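PDB 3M1T: putative phosphohydrolase from Shewanella amazonensis, which is of uncertain function but, as an HDOD-domain protein related to the HD-type phosphodiesterases, probably acts in signal transduction. Local coordinates for residues 108-113 against 134-139; 4-9 against 174-179. One frame throughout, in Å; residues are numbered along the deposited sequence.

Interaction 1. Residues 108-113 against 134-139; sequences GNTFEV and CGILHS
Thr-110 and Val-113, one helical turn apart, press against Gly-135, Ile-136 and His-138 where helices 103-124 and 128-137 pack together in the buried core of the all-helical HDOD domain. The Thr-110 methyl, CG2, is anti to the backbone N and points between two carbonyl oxygens, 3.4 Å from Gly-135 O and slightly farther from Ile-136 O. Gly-135 brings no side chain to the interface, and its CA comes within 5.6 Å of the CA of Val-113. Beyond it, Val-113 CG1 makes a CH-pi contact over one face of the His-138 imidazole, 4.0 Å from the ring centroid and offset toward the rim. The other face of that ring carries Ser-139 CB, above its centre.

No direct hydrogen bond joins the two segments; two waters do that work. One accepts a hydrogen bond from Asn-109 ND2 and is also hydrogen-bonded to His-138 NE2. The second bonds to Thr-110 OG1, donates to Ile-136 O and accepts from Ser-139 N, so it binds the threonine hydroxyl to the backbone of residues 136 and 139. Helix 213-227 adds Leu-218 and Lys-222 against His-138, and Gln-202 binds the histidine's carbonyl oxygen. By sequence, His-138 and Ser-139 probably occupy the place of the His-Asp doublet that names HD domains, with serine standing where aspartate would be. What fixes the imidazole's rotation is an almost straight bond (175°) from His-138 ND1 to a lone pair of Gly-135 O, 2.7 Å long and lying in the ring plane.

Interaction 2. Residues 4-9 against 174-179; sequences SAALLQ and LGYDNA
Tyr-176 holds its CG between its own backbone N and carbonyl carbon (chi1 57°), while Leu-7 sets CG anti to its N (chi1 180°); together these torsions bring the phenol and the isobutyl group across each other at about a right angle. Leu-7 CD1 meets the root of the tyrosine side chain, 3.9 Å from Tyr-176 CG and equally near CB. Farther along the ring, Tyr-176 CD2 approaches the carbonyl oxygen of Ala-6 at 3.8 Å, and Leu-174 CB covers part of one ring face. The short N-terminal helix 5-8 thus packs on the turn between helices 166-174 and 178-188 of the HDOD fold. Were Tyr-176 an alanine, only CB would stay against Leu-7 CD1, and the loss of the ring is likely to open a gap beside Ala-6 O. Gly-175, just after helix 166-174, leaves helical angles with a positive phi of 87°, and a side chain on it would collide with Ala-6 CB. Ala-6 CB rests instead on backbone, 3.6 Å from Leu-174 O and 3.7 Å from Gly-175 O. At the start of the next helix, Asp-177 OD1 caps Ala-179 N weakly and also accepts from Glu-180 N.

Overall arrangement
Starting at the N terminus, the chain lays down residues 4-9, then runs through 164 residues, mostly helical, before 174-179 returns to close the wide loop of interaction 2. Nested within that loop, interaction 1 closes a much shorter one: 20 residues separate its segments, which join two consecutive helices. The centre of the inner contact lies about 3 Å from the centre of the chain, that of the outer about 20 Å, illustrating how a helical domain can combine a local helix pair in its core with a distant terminal closure. The centres of the two contacts lie about 22 Å apart and they do not touch, but Gln-202 touches one segment of each, bonding to His-138 O and packing against Ala-179.

Interaction 1. Residues 108-113 against 134-139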
loop_
_atom_site.group_PDB
_atom_site.type_symbol
_atom_site.label_atom_id
_atom_site.label_comp_id
_atom_site.label_asym_id
_atom_site.label_seq_id
_atom_site.Cartn_x
_atom_site.Cartn_y
_atom_site.Cartn_z
ATOM N N GLY A 108 3.097 8.684 -4.392
ATOM C CA GLY A 108 4.524 8.452 -4.585
ATOM C C GLY A 108 5.136 7.707 -3.400
ATOM O O GLY A 108 5.920 6.757 -3.579
ATOM N N ASN A 109 4.839 8.182 -2.206
ATOM C CA ASN A 109 5.383 7.521 -1.016
ATOM C C ASN A 109 4.879 6.092 -0.893
ATOM O O ASN A 109 5.619 5.136 -0.597
ATOM C CB ASN A 109 5.045 8.283 0.240
ATOM C CG ASN A 109 5.401 7.494 1.472
ATOM O OD1 ASN A 109 6.611 7.405 1.836
ATOM N ND2 ASN A 109 4.399 6.825 2.087
ATOM N N THR A 110 3.576 5.920 -1.163
ATOM C CA THR A 110 2.985 4.610 -1.128
ATOM C C THR A 110 3.625 3.643 -2.111
ATOM O O THR A 110 3.883 2.495 -1.776
ATOM C CB THR A 110 1.436 4.688 -1.220
ATOM O OG1 THR A 110 0.896 4.975 0.085
ATOM C CG2 THR A 110 0.861 3.395 -1.733
ATOM N N PHE A 111 3.870 4.080 -3.340
ATOM C CA PHE A 111 4.566 3.244 -4.319
ATOM C C PHE A 111 5.983 2.918 -3.893
ATOM O O PHE A 111 6.441 1.816 -4.113
ATOM C CB PHE A 111 4.603 3.899 -5.708
ATOM C CG PHE A 111 3.285 3.904 -6.414
ATOM C CD1 PHE A 111 2.495 2.760 -6.448
ATOM C CD2 PHE A 111 2.823 5.048 -7.029
ATOM C CE1 PHE A 111 1.286 2.771 -7.087
ATOM C CE2 PHE A 111 1.620 5.053 -7.668
ATOM C CZ PHE A 111 0.859 3.925 -7.707
ATOM N N GLU A 112 6.662 3.882 -3.287
ATOM C CA GLU A 112 8.035 3.643 -2.765
ATOM C C GLU A 112 7.990 2.485 -1.784
ATOM O O GLU A 112 8.759 1.522 -1.895
ATOM C CB GLU A 112 8.638 4.875 -2.063
ATOM C CG GLU A 112 9.151 5.993 -2.964
ATOM C CD GLU A 112 10.401 5.631 -3.767
ATOM O OE1 GLU A 112 11.413 5.058 -3.216
ATOM O OE2 GLU A 112 10.407 5.999 -4.966
ATOM N N VAL A 113 7.031 2.551 -0.856
ATOM C CA VAL A 113 6.839 1.478 0.106
ATOM C C VAL A 113 6.503 0.162 -0.604
ATOM O O VAL A 113 7.061 -0.888 -0.289
ATOM C CB VAL A 113 5.783 1.845 1.173
ATOM C CG1 VAL A 113 5.330 0.617 2.009
ATOM C CG2 VAL A 113 6.285 3.000 2.086
ATOM N N CYS A 134 -0.070 -4.967 -0.791
ATOM C CA CYS A 134 -0.146 -4.569 0.586
ATOM C C CYS A 134 0.397 -3.134 0.754
ATOM O O CYS A 134 -0.221 -2.337 1.425
ATOM C CB CYS A 134 0.614 -5.579 1.439
ATOM S SG CYS A 134 0.189 -5.496 3.202
ATOM N N GLY A 135 1.536 -2.835 0.120
ATOM C CA GLY A 135 2.036 -1.493 0.089
ATOM C C GLY A 135 1.064 -0.472 -0.494
ATOM O O GLY A 135 0.854 0.599 0.114
ATOM N N ILE A 136 0.416 -0.820 -1.601
ATOM C CA ILE A 136 -0.574 0.083 -2.220
ATOM C C ILE A 136 -1.660 0.442 -1.247
ATOM O O ILE A 136 -2.080 1.573 -1.202
ATOM C CB ILE A 136 -1.191 -0.533 -3.478
ATOM C CG1 ILE A 136 -0.125 -0.651 -4.539
ATOM C CG2 ILE A 136 -2.459 0.259 -3.945
ATOM C CD1 ILE A 136 0.610 0.685 -4.902
ATOM N N LEU A 137 -2.074 -0.518 -0.430
ATOM C CA LEU A 137 -3.231 -0.350 0.470
ATOM C C LEU A 137 -2.862 0.226 1.839
ATOM O O LEU A 137 -3.743 0.621 2.602
ATOM C CB LEU A 137 -3.899 -1.700 0.706
ATOM C CG LEU A 137 -4.528 -2.341 -0.504
ATOM C CD1 LEU A 137 -4.977 -3.820 -0.213
ATOM C CD2 LEU A 137 -5.689 -1.472 -1.042
ATOM N N HIS A 138 -1.564 0.242 2.168
ATOM C CA HIS A 138 -1.233 0.341 3.590
ATOM C C HIS A 138 -1.586 1.639 4.282
ATOM O O HIS A 138 -1.803 1.649 5.515
ATOM C CB HIS A 138 0.277 0.056 3.831
ATOM C CG HIS A 138 1.148 1.238 3.674
ATOM N ND1 HIS A 138 1.543 1.706 2.442
ATOM C CD2 HIS A 138 1.769 2.038 4.598
ATOM C CE1 HIS A 138 2.362 2.728 2.611
ATOM N NE2 HIS A 138 2.481 2.965 3.908
ATOM N N SER A 139 -1.605 2.739 3.538
ATOM C CA SER A 139 -1.744 4.058 4.155
ATOM C C SER A 139 -3.096 4.696 3.903
ATOM O O SER A 139 -3.352 5.851 4.246
ATOM C CB SER A 139 -0.618 4.998 3.663
ATOM O OG SER A 139 -0.460 6.057 4.602
HETATM O O HOH W 1 4.319 5.072 4.456
HETATM O O HOH W 2 -1.409 3.466 0.865
#

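Interaction 2. Residues 4-9 against 174-179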
loop_
_atom_site.group_PDB
_atom_site.type_symbol
_atom_site.label_atom_id
_atom_site.label_comp_id
_atom_site.label_asym_id
_atom_site.label_seq_id
_atom_site.Cartn_x
_atom_site.Cartn_y
_atom_site.Cartn_z
ATOM N N SER A 4 -13.229 -4.621 17.319
ATOM C CA SER A 4 -13.537 -3.639 18.345
ATOM C C SER A 4 -14.776 -2.814 17.980
ATOM O O SER A 4 -14.962 -2.452 16.827
ATOM C CB SER A 4 -12.322 -2.743 18.580
ATOM O OG SER A 4 -11.200 -3.520 19.001
ATOM N N ALA A 5 -15.636 -2.529 18.959
ATOM C CA ALA A 5 -16.907 -1.877 18.715
ATOM C C ALA A 5 -16.751 -0.558 17.989
ATOM O O ALA A 5 -17.527 -0.233 17.102
ATOM C CB ALA A 5 -17.691 -1.666 20.044
ATOM N N ALA A 6 -15.765 0.235 18.404
ATOM C CA ALA A 6 -15.567 1.537 17.806
ATOM C C ALA A 6 -15.212 1.433 16.327
ATOM O O ALA A 6 -15.646 2.259 15.550
ATOM C CB ALA A 6 -14.439 2.292 18.567
ATOM N N LEU A 7 -14.438 0.417 15.964
ATOM C CA LEU A 7 -14.015 0.187 14.585
ATOM C C LEU A 7 -15.221 -0.300 13.785
ATOM O O LEU A 7 -15.497 0.213 12.711
ATOM C CB LEU A 7 -12.849 -0.810 14.511
ATOM C CG LEU A 7 -12.339 -1.125 13.117
ATOM C CD1 LEU A 7 -11.707 0.148 12.470
ATOM C CD2 LEU A 7 -11.315 -2.327 13.085
ATOM N N LEU A 8 -15.940 -1.248 14.342
ATOM C CA LEU A 8 -17.095 -1.812 13.616
ATOM C C LEU A 8 -18.189 -0.765 13.345
ATOM O O LEU A 8 -18.939 -0.903 12.339
ATOM C CB LEU A 8 -17.612 -3.049 14.329
ATOM C CG LEU A 8 -16.671 -4.235 14.393
ATOM C CD1 LEU A 8 -17.429 -5.363 15.172
ATOM C CD2 LEU A 8 -16.274 -4.678 12.939
ATOM N N GLN A 9 -18.281 0.284 14.174
ATOM C CA GLN A 9 -19.232 1.339 13.914
ATOM C C GLN A 9 -18.950 2.081 12.614
ATOM O O GLN A 9 -19.794 2.866 12.169
ATOM C CB GLN A 9 -19.276 2.314 15.091
ATOM C CG GLN A 9 -19.371 1.629 16.426
ATOM C CD GLN A 9 -20.514 0.659 16.479
ATOM O OE1 GLN A 9 -21.652 1.072 16.271
ATOM N NE2 GLN A 9 -20.234 -0.644 16.731
ATOM N N LEU A 174 -10.742 8.195 18.789
ATOM C CA LEU A 174 -11.597 7.473 17.847
ATOM C C LEU A 174 -11.923 6.054 18.291
ATOM O O LEU A 174 -12.912 5.509 17.814
ATOM C CB LEU A 174 -10.926 7.372 16.487
ATOM C CG LEU A 174 -10.588 8.715 15.800
ATOM C CD1 LEU A 174 -9.666 8.461 14.591
ATOM C CD2 LEU A 174 -11.843 9.479 15.457
ATOM N N GLY A 175 -11.072 5.440 19.096
ATOM C CA GLY A 175 -11.236 4.063 19.522
ATOM C C GLY A 175 -10.621 3.056 18.550
ATOM O O GLY A 175 -10.748 1.817 18.756
ATOM N N TYR A 176 -9.956 3.530 17.496
ATOM C CA TYR A 176 -9.221 2.692 16.572
ATOM C C TYR A 176 -8.150 3.555 15.947
ATOM O O TYR A 176 -8.201 4.801 16.128
ATOM C CB TYR A 176 -10.192 2.136 15.479
ATOM C CG TYR A 176 -10.915 3.190 14.714
ATOM C CD1 TYR A 176 -10.276 3.862 13.693
ATOM C CD2 TYR A 176 -12.171 3.635 15.085
ATOM C CE1 TYR A 176 -10.911 4.854 13.045
ATOM C CE2 TYR A 176 -12.849 4.635 14.395
ATOM C CZ TYR A 176 -12.183 5.276 13.396
ATOM O OH TYR A 176 -12.825 6.301 12.737
ATOM N N ASP A 177 -7.196 2.946 15.238
ATOM C CA ASP A 177 -6.159 3.727 14.561
ATOM C C ASP A 177 -6.192 3.566 13.046
ATOM O O ASP A 177 -7.064 2.863 12.472
ATOM C CB ASP A 177 -4.761 3.481 15.085
ATOM C CG ASP A 177 -4.261 2.076 14.879
ATOM O OD1 ASP A 177 -4.635 1.421 13.899
ATOM O OD2 ASP A 177 -3.470 1.596 15.747
ATOM N N ASN A 178 -5.304 4.314 12.403
ATOM C CA ASN A 178 -5.331 4.362 10.934
ATOM C C ASN A 178 -5.005 2.996 10.265
ATOM O O ASN A 178 -5.497 2.715 9.158
ATOM C CB ASN A 178 -4.421 5.467 10.423
ATOM C CG ASN A 178 -2.985 5.160 10.617
ATOM O OD1 ASN A 178 -2.384 4.557 9.778
ATOM N ND2 ASN A 178 -2.391 5.580 11.787
ATOM N N ALA A 179 -4.237 2.163 10.937
ATOM C CA ALA A 179 -3.885 0.854 10.438
ATOM C C ALA A 179 -5.141 -0.035 10.474
ATOM O O ALA A 179 -5.437 -0.800 9.522
ATOM C CB ALA A 179 -2.698 0.205 11.188
#